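Long-range contacts in adenylate cyclase-like protein (Chlamydia trachomatis, PDB 4QO6), which forms part of the inner-membrane ring of the chlamydial type III secretion system as the structural protein CdsD, represented here by its periplasmic region: residues A[144-153]-A[178-189]; A[162-173]-A[192-203]. All coordinates share one frame; numbering follows the deposited sequence. Where two conformers were deposited one is given.

Interaction 1. Residues A[144-153]-A[178-189]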
# COMPACT_ATOMS: atom_id res chain seq x y z
N LEU A 144 15.74 10.72 -1.80
CA LEU A 144 17.06 10.06 -1.78
C LEU A 144 18.19 11.01 -2.20
O LEU A 144 19.18 11.08 -1.55
CB LEU A 144 17.05 8.86 -2.76
CG LEU A 144 16.15 7.63 -2.47
CD1 LEU A 144 16.01 6.71 -3.67
CD2 LEU A 144 16.64 6.84 -1.27
N ALA A 145 18.03 11.66 -3.34
CA ALA A 145 18.94 12.61 -3.86
C ALA A 145 19.15 13.74 -2.86
O ALA A 145 20.27 14.12 -2.65
CB ALA A 145 18.42 13.15 -5.18
N GLY A 146 18.10 14.23 -2.21
CA GLY A 146 18.26 15.22 -1.15
C GLY A 146 19.02 14.73 0.09
O GLY A 146 19.82 15.49 0.65
N HIS A 147 18.81 13.50 0.54
CA HIS A 147 19.64 12.92 1.60
C HIS A 147 21.14 12.82 1.19
O HIS A 147 22.02 13.05 1.99
CB HIS A 147 19.16 11.52 1.94
CG HIS A 147 17.85 11.48 2.65
ND1 HIS A 147 16.64 11.44 1.98
CD2 HIS A 147 17.55 11.47 3.97
CE1 HIS A 147 15.66 11.42 2.86
NE2 HIS A 147 16.18 11.45 4.08
N LEU A 148 21.41 12.46 -0.06
CA LEU A 148 22.80 12.31 -0.46
C LEU A 148 23.51 13.70 -0.50
O LEU A 148 24.61 13.83 -0.04
CB LEU A 148 22.93 11.63 -1.84
CG LEU A 148 22.50 10.16 -1.88
CD1 LEU A 148 22.34 9.74 -3.35
CD2 LEU A 148 23.47 9.28 -1.12
N VAL A 149 22.83 14.69 -1.03
CA VAL A 149 23.31 16.05 -1.04
C VAL A 149 23.49 16.60 0.38
O VAL A 149 24.54 17.14 0.69
CB VAL A 149 22.37 16.96 -1.81
CG1 VAL A 149 22.90 18.38 -1.76
CG2 VAL A 149 22.25 16.50 -3.25
N GLN A 150 22.50 16.44 1.25
CA GLN A 150 22.65 16.88 2.65
C GLN A 150 23.97 16.36 3.27
O GLN A 150 24.69 17.06 4.01
CB GLN A 150 21.47 16.38 3.49
CG GLN A 150 21.61 16.63 4.98
CD GLN A 150 20.30 16.52 5.73
OE1 GLN A 150 19.83 17.51 6.30
NE2 GLN A 150 19.72 15.32 5.77
N SER A 151 24.27 15.11 2.96
CA SER A 151 25.32 14.39 3.63
C SER A 151 26.73 14.61 3.03
O SER A 151 27.68 14.13 3.59
CB SER A 151 24.97 12.91 3.63
OG SER A 151 24.33 12.57 4.85
N GLY A 152 26.84 15.32 1.93
CA GLY A 152 28.11 15.53 1.26
C GLY A 152 28.38 14.59 0.06
O GLY A 152 29.55 14.42 -0.32
N PHE A 153 27.32 14.03 -0.55
CA PHE A 153 27.47 12.98 -1.57
C PHE A 153 26.70 13.28 -2.83
O PHE A 153 25.98 12.43 -3.36
CB PHE A 153 27.07 11.62 -0.98
CG PHE A 153 28.06 11.09 0.05
CD1 PHE A 153 29.38 10.81 -0.30
CD2 PHE A 153 27.66 10.83 1.37
CE1 PHE A 153 30.29 10.32 0.66
CE2 PHE A 153 28.56 10.34 2.34
CZ PHE A 153 29.88 10.06 1.97
N LYS A 178 31.47 7.04 6.75
CA LYS A 178 30.39 8.00 6.65
C LYS A 178 29.34 7.55 5.62
O LYS A 178 28.14 7.66 5.86
CB LYS A 178 30.94 9.38 6.28
CG LYS A 178 29.88 10.46 6.04
CD LYS A 178 30.39 11.85 6.40
CE LYS A 178 29.78 12.96 5.55
NZ LYS A 178 30.70 13.36 4.42
N PHE A 179 29.81 7.06 4.48
CA PHE A 179 28.93 6.59 3.41
C PHE A 179 28.10 5.35 3.77
O PHE A 179 26.91 5.30 3.48
CB PHE A 179 29.73 6.31 2.13
CG PHE A 179 28.84 6.03 0.94
CD1 PHE A 179 28.03 7.02 0.42
CD2 PHE A 179 28.82 4.76 0.35
CE1 PHE A 179 27.21 6.77 -0.68
CE2 PHE A 179 27.99 4.50 -0.75
CZ PHE A 179 27.20 5.50 -1.26
N ARG A 180 28.73 4.36 4.38
CA ARG A 180 28.04 3.20 4.96
C ARG A 180 26.88 3.61 5.86
O ARG A 180 25.82 2.99 5.88
CB ARG A 180 29.06 2.41 5.77
CG ARG A 180 28.55 1.13 6.41
CD ARG A 180 29.69 0.13 6.63
NE ARG A 180 30.56 -0.01 5.44
CZ ARG A 180 31.86 0.30 5.36
NH1 ARG A 180 32.53 0.76 6.42
NH2 ARG A 180 32.52 0.13 4.21
N THR A 181 27.10 4.67 6.64
CA THR A 181 26.09 5.24 7.52
C THR A 181 24.97 5.89 6.69
O THR A 181 23.80 5.62 6.91
CB THR A 181 26.77 6.25 8.49
OG1 THR A 181 27.58 5.50 9.40
CG2 THR A 181 25.77 7.10 9.27
N VAL A 182 25.34 6.72 5.72
CA VAL A 182 24.37 7.31 4.84
C VAL A 182 23.52 6.25 4.12
O VAL A 182 22.31 6.45 3.92
CB VAL A 182 25.04 8.23 3.81
CG1 VAL A 182 24.08 8.61 2.69
CG2 VAL A 182 25.57 9.47 4.51
N VAL A 183 24.14 5.14 3.72
CA VAL A 183 23.37 4.08 3.07
C VAL A 183 22.38 3.41 4.03
O VAL A 183 21.26 3.15 3.64
CB VAL A 183 24.28 3.08 2.35
CG1 VAL A 183 23.53 1.83 1.92
CG2 VAL A 183 24.90 3.76 1.12
N GLN A 184 22.78 3.13 5.27
CA GLN A 184 21.84 2.58 6.26
C GLN A 184 20.57 3.42 6.34
O GLN A 184 19.46 2.90 6.31
CB GLN A 184 22.47 2.51 7.65
CG GLN A 184 23.38 1.32 7.84
CD GLN A 184 22.67 0.03 7.49
OE1 GLN A 184 21.53 -0.20 7.90
NE2 GLN A 184 23.33 -0.82 6.70
N GLU A 185 20.75 4.72 6.41
CA GLU A 185 19.66 5.67 6.58
C GLU A 185 18.75 5.75 5.35
O GLU A 185 17.53 5.92 5.50
CB GLU A 185 20.23 7.05 6.96
CG GLU A 185 20.99 7.06 8.29
CD GLU A 185 21.78 8.34 8.56
OE1 GLU A 185 21.76 9.29 7.74
OE2 GLU A 185 22.43 8.39 9.63
N LEU A 186 19.31 5.62 4.15
CA LEU A 186 18.50 5.54 2.92
C LEU A 186 17.59 4.30 2.92
O LEU A 186 16.48 4.34 2.37
CB LEU A 186 19.39 5.52 1.66
CG LEU A 186 20.32 6.71 1.38
CD1 LEU A 186 21.10 6.55 0.09
CD2 LEU A 186 19.55 8.02 1.35
N GLN A 187 18.05 3.20 3.51
CA GLN A 187 17.21 2.01 3.67
C GLN A 187 15.95 2.24 4.51
O GLN A 187 14.97 1.55 4.35
CB GLN A 187 18.00 0.87 4.30
CG GLN A 187 19.15 0.33 3.48
CD GLN A 187 19.59 -1.05 3.93
OE1 GLN A 187 19.29 -1.48 5.05
NE2 GLN A 187 20.31 -1.75 3.06
N ASP A 188 16.01 3.20 5.43
CA ASP A 188 14.92 3.46 6.35
C ASP A 188 14.06 4.64 5.87
O ASP A 188 13.76 5.53 6.64
CB ASP A 188 15.50 3.68 7.77
CG ASP A 188 16.14 2.40 8.33
OD1 ASP A 188 15.41 1.41 8.48
OD2 ASP A 188 17.37 2.35 8.60
N ILE A 189 13.64 4.60 4.61
CA ILE A 189 12.81 5.65 3.98
C ILE A 189 11.60 5.08 3.24
O ILE A 189 11.71 4.09 2.54
CB ILE A 189 13.63 6.42 2.93
CG1 ILE A 189 14.55 7.43 3.60
CG2 ILE A 189 12.74 7.11 1.89
CD1 ILE A 189 15.39 8.22 2.62
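The two helices of the BON domain, an alpha/beta fold in which a helical layer lies on a small sheet, meet here through Leu144, His147 and Leu148 on one and Val182 and Leu186 on the other. The short segments 144-150 and 178-187 run nearly antiparallel, at 154°, with their axes 10.7 Å apart, room enough for branched side chains to interleave. CD2 of Leu148 lies 3.8 Å from CD1 of Leu186 and about as close to CG1 of Val182, while the other methyl of Leu186, CD2, reaches CB of His147 at 3.6 Å. Branched residues suit this place: Leu186 and Val182 each use both methyls, Val182 sending CG2 to Ser151, and a single methyl of Leu148 sits between the two.

Toward the start of the first segment, CD1 of Ile189 sits over one face of the His147 imidazole in the conformer given, 3.5 Å from the ring centroid, in a CH-pi contact. There His147 ND1 is hydrogen-bonded to Ala143 O one turn back, but a second conformer makes the ring position less certain.

At the other end Gly152 closes the helix in a Schellman motif, its positive phi being easy for glycine, and the turned chain delivers Phe153. The edge of Phe179 points at the face of Phe153 in a T-shaped stack, centroids 5.0 Å apart and planes at 73°; CD1 of Phe179 stands over the centre of the Phe153 ring. CG of Lys178 and CG2 of Val182 border the same ring at its edge.

Beneath the pair, Phe153 and Phe179 both rest on Ile171 of strand 164-172, Phe179 also touches Val199 of strand 194-202, and Leu144 packs on Val158 and Phe160 of strand 157-161.

Interaction 2. Residues A[162-173]-A[192-203]; sequences NGEAVLTGYINN and IRAVKNFVVLLP
Parallel strands 164-172 and 194-202, the two strands of a beta-alpha-beta unit of the BON domain whose crossover is helix 176-187, pair side by side, Leu167 lying against Val195 and Ile171 against Val199 and Leu201. Backbone bonds alternate between them, among them Leu167 N to Lys196 O at 2.8 Å and 173°. Gly163 O accepts from both Arg193 N and Ala194 N at the start of the pairing; glycine fits there with its positive phi.

Ile171 can be followed outward. Its CB carries two branches: CG2 meets CG1 of Val199 at 3.9 Å, while CG1, wedged between backbone N and carbonyl carbon (chi1 61°), passes Val200 O and CD1 of Leu201. Ile171 CD1, the tip, ends 3.6 Å from Leu201 CD1. A beta-branched residue thus covers two neighbours along the partner strand.

Where the pairing is interrupted, Asn197 OD1 accepts from Val199 N in an Asx turn, a role the short amide suits. Nearby, CG1 of Val166 lies in the plane of the Phe198 ring, at its edge, 3.7 Å from Phe198 CD2.

The face of Ala165, Leu167 and Ile171 is largely apolar and turned to the helices. The other is mixed, Glu164 and Lys196 lying among Val166, Tyr170, Val200 and Leu202; Glu164 OE2 and Lys196 NZ stay 4.2 Å apart, too far for a salt bridge, so main-chain bonds probably dominate the polar pairing.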
# COMPACT_ATOMS: atom_id res chain seq x y z
N ASN A 162 10.40 0.29 -8.21
CA ASN A 162 9.77 -0.86 -7.65
C ASN A 162 10.36 -1.27 -6.32
O ASN A 162 10.51 -2.46 -6.05
CB ASN A 162 9.79 -2.04 -8.61
CG ASN A 162 8.61 -2.97 -8.39
OD1 ASN A 162 7.44 -2.55 -8.39
ND2 ASN A 162 8.90 -4.25 -8.15
N GLY A 163 10.66 -0.27 -5.47
CA GLY A 163 11.15 -0.50 -4.10
C GLY A 163 12.67 -0.66 -4.06
O GLY A 163 13.25 -0.86 -2.97
N GLU A 164 13.29 -0.61 -5.24
CA GLU A 164 14.74 -0.81 -5.37
C GLU A 164 15.52 0.47 -5.76
O GLU A 164 15.29 1.09 -6.83
CB GLU A 164 15.03 -1.94 -6.37
CG GLU A 164 16.46 -2.42 -6.30
CD GLU A 164 16.79 -3.49 -7.31
OE1 GLU A 164 17.05 -3.17 -8.51
OE2 GLU A 164 16.80 -4.65 -6.87
N ALA A 165 16.34 0.90 -4.82
CA ALA A 165 17.29 2.00 -5.01
C ALA A 165 18.67 1.52 -5.53
O ALA A 165 19.33 0.72 -4.86
CB ALA A 165 17.50 2.70 -3.68
N VAL A 166 19.13 2.11 -6.64
CA VAL A 166 20.46 1.82 -7.21
C VAL A 166 21.41 3.05 -7.11
O VAL A 166 21.11 4.14 -7.60
CB VAL A 166 20.41 1.37 -8.70
CG1 VAL A 166 21.78 0.95 -9.19
CG2 VAL A 166 19.49 0.17 -8.94
N LEU A 167 22.57 2.83 -6.49
CA LEU A 167 23.60 3.85 -6.33
C LEU A 167 24.82 3.61 -7.22
O LEU A 167 25.37 2.50 -7.27
CB LEU A 167 24.05 3.89 -4.89
CG LEU A 167 22.92 3.99 -3.87
CD1 LEU A 167 23.49 3.81 -2.49
CD2 LEU A 167 22.15 5.30 -4.01
N THR A 168 25.25 4.67 -7.88
CA THR A 168 26.46 4.66 -8.69
C THR A 168 27.25 5.94 -8.46
O THR A 168 26.72 6.94 -7.99
CB THR A 168 26.08 4.66 -10.16
OG1 THR A 168 25.10 5.71 -10.36
CG2 THR A 168 25.49 3.29 -10.54
N GLY A 169 28.52 5.93 -8.85
CA GLY A 169 29.35 7.11 -8.74
C GLY A 169 30.62 6.71 -8.06
O GLY A 169 30.99 5.53 -8.06
N TYR A 170 31.28 7.71 -7.48
CA TYR A 170 32.60 7.54 -6.87
C TYR A 170 32.68 8.26 -5.53
O TYR A 170 32.16 9.33 -5.41
CB TYR A 170 33.66 8.13 -7.79
CG TYR A 170 33.75 7.56 -9.18
CD1 TYR A 170 34.55 6.45 -9.45
CD2 TYR A 170 33.10 8.17 -10.22
CE1 TYR A 170 34.65 5.94 -10.73
CE2 TYR A 170 33.18 7.67 -11.50
CZ TYR A 170 33.95 6.57 -11.76
OH TYR A 170 34.00 6.10 -13.06
N ILE A 171 33.29 7.67 -4.53
CA ILE A 171 33.60 8.37 -3.27
C ILE A 171 35.09 8.34 -2.91
O ILE A 171 35.83 7.44 -3.35
CB ILE A 171 32.79 7.87 -2.05
CG1 ILE A 171 33.07 6.41 -1.74
CG2 ILE A 171 31.31 8.14 -2.22
CD1 ILE A 171 32.66 5.98 -0.35
N ASN A 172 35.49 9.33 -2.10
CA ASN A 172 36.85 9.51 -1.61
C ASN A 172 37.10 8.43 -0.59
O ASN A 172 36.22 8.18 0.20
CB ASN A 172 36.93 10.90 -0.96
CG ASN A 172 38.33 11.31 -0.56
OD1 ASN A 172 38.90 10.77 0.39
ND2 ASN A 172 38.87 12.29 -1.26
N ASN A 173 38.29 7.82 -0.58
CA ASN A 173 38.53 6.64 0.29
C ASN A 173 38.33 6.93 1.77
O ASN A 173 37.77 6.11 2.50
CB ASN A 173 39.92 6.04 0.12
CG ASN A 173 39.96 4.55 0.45
OD1 ASN A 173 40.20 4.16 1.60
ND2 ASN A 173 39.72 3.71 -0.54
N ILE A 192 11.08 1.94 0.34
CA ILE A 192 12.34 1.35 -0.08
C ILE A 192 12.51 -0.02 0.51
O ILE A 192 12.59 -0.16 1.73
CB ILE A 192 13.52 2.25 0.33
CG1 ILE A 192 13.53 3.49 -0.58
CG2 ILE A 192 14.84 1.51 0.19
CD1 ILE A 192 14.53 4.52 -0.17
N ARG A 193 12.58 -1.02 -0.38
CA ARG A 193 12.81 -2.43 -0.01
C ARG A 193 14.28 -2.86 -0.13
O ARG A 193 14.73 -3.72 0.63
CB ARG A 193 11.99 -3.36 -0.90
CG ARG A 193 10.49 -3.32 -0.68
CD ARG A 193 9.78 -3.91 -1.89
NE ARG A 193 8.34 -4.04 -1.71
CZ ARG A 193 7.49 -4.52 -2.63
NH1 ARG A 193 7.92 -4.92 -3.83
NH2 ARG A 193 6.20 -4.59 -2.35
N ALA A 194 15.00 -2.33 -1.09
CA ALA A 194 16.42 -2.69 -1.27
C ALA A 194 17.24 -1.53 -1.82
O ALA A 194 16.76 -0.77 -2.71
CB ALA A 194 16.53 -3.86 -2.24
N VAL A 195 18.48 -1.43 -1.32
CA VAL A 195 19.50 -0.54 -1.94
C VAL A 195 20.59 -1.35 -2.60
O VAL A 195 21.21 -2.16 -1.96
CB VAL A 195 20.15 0.39 -0.92
CG1 VAL A 195 21.18 1.30 -1.60
CG2 VAL A 195 19.08 1.22 -0.21
N LYS A 196 20.79 -1.18 -3.90
CA LYS A 196 21.89 -1.82 -4.61
C LYS A 196 23.02 -0.79 -4.75
O LYS A 196 22.89 0.17 -5.52
CB LYS A 196 21.49 -2.26 -6.03
CG LYS A 196 20.41 -3.34 -6.15
CD LYS A 196 20.95 -4.75 -5.99
CE LYS A 196 19.84 -5.80 -6.11
NZ LYS A 196 19.87 -6.81 -5.01
N ASN A 197 24.13 -1.03 -4.04
CA ASN A 197 25.30 -0.15 -4.04
C ASN A 197 26.43 -0.52 -5.03
O ASN A 197 27.13 -1.47 -4.80
CB ASN A 197 25.83 -0.14 -2.62
CG ASN A 197 26.92 0.86 -2.40
OD1 ASN A 197 27.24 1.65 -3.26
ND2 ASN A 197 27.50 0.83 -1.25
N PHE A 198 26.61 0.25 -6.12
CA PHE A 198 27.71 0.04 -7.08
C PHE A 198 28.81 1.14 -7.04
O PHE A 198 29.70 1.21 -7.91
CB PHE A 198 27.16 -0.10 -8.49
CG PHE A 198 26.24 -1.29 -8.67
CD1 PHE A 198 26.75 -2.57 -8.73
CD2 PHE A 198 24.86 -1.13 -8.79
CE1 PHE A 198 25.91 -3.67 -8.90
CE2 PHE A 198 24.02 -2.22 -8.96
CZ PHE A 198 24.54 -3.49 -9.01
N VAL A 199 28.78 1.96 -5.99
CA VAL A 199 29.69 3.08 -5.84
C VAL A 199 31.14 2.64 -5.68
O VAL A 199 31.47 1.81 -4.85
CB VAL A 199 29.28 3.92 -4.64
CG1 VAL A 199 30.40 4.91 -4.21
CG2 VAL A 199 27.97 4.61 -4.99
N VAL A 200 32.00 3.22 -6.51
CA VAL A 200 33.43 2.93 -6.42
C VAL A 200 34.10 3.71 -5.25
O VAL A 200 33.85 4.89 -5.01
CB VAL A 200 34.12 3.23 -7.77
CG1 VAL A 200 35.63 2.98 -7.71
CG2 VAL A 200 33.49 2.39 -8.88
N LEU A 201 34.94 3.01 -4.52
CA LEU A 201 35.73 3.60 -3.47
C LEU A 201 37.13 4.02 -4.01
O LEU A 201 37.99 3.16 -4.28
CB LEU A 201 35.84 2.58 -2.34
CG LEU A 201 36.51 3.01 -1.05
CD1 LEU A 201 35.83 4.27 -0.53
CD2 LEU A 201 36.46 1.90 -0.02
N LEU A 202 37.37 5.31 -4.20
CA LEU A 202 38.66 5.75 -4.76
C LEU A 202 39.74 5.73 -3.72
O LEU A 202 39.56 6.25 -2.64
CB LEU A 202 38.58 7.16 -5.31
CG LEU A 202 37.66 7.26 -6.50
CD1 LEU A 202 37.51 8.72 -6.89
CD2 LEU A 202 38.17 6.44 -7.66
N PRO A 203 40.89 5.13 -4.04
CA PRO A 203 42.03 5.36 -3.16
C PRO A 203 42.69 6.69 -3.55
O PRO A 203 42.51 7.19 -4.67
CB PRO A 203 42.95 4.20 -3.49
CG PRO A 203 42.73 4.05 -4.98
CD PRO A 203 41.32 4.48 -5.30

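In the fold
After the two preceding domains, the chain forms helix 137-150, then strand 157-161 and its antiparallel neighbour 164-172. Helix 176-187 follows and returns to the first of these helices, so interaction 1 closes a loop that holds both of those strands. Strand 194-202 then comes back beside 164-172, and interaction 2 closes the parallel beta-alpha-beta crossover around helix 176-187. The segments alternate along the chain, so the two loops cross: each contains one partner of the other contact. Their centres lie about 10 Å apart and they touch directly, Ile192 against Leu144 and Leu186. Together they tie the helical layer to the three-stranded sheet of the BON domain.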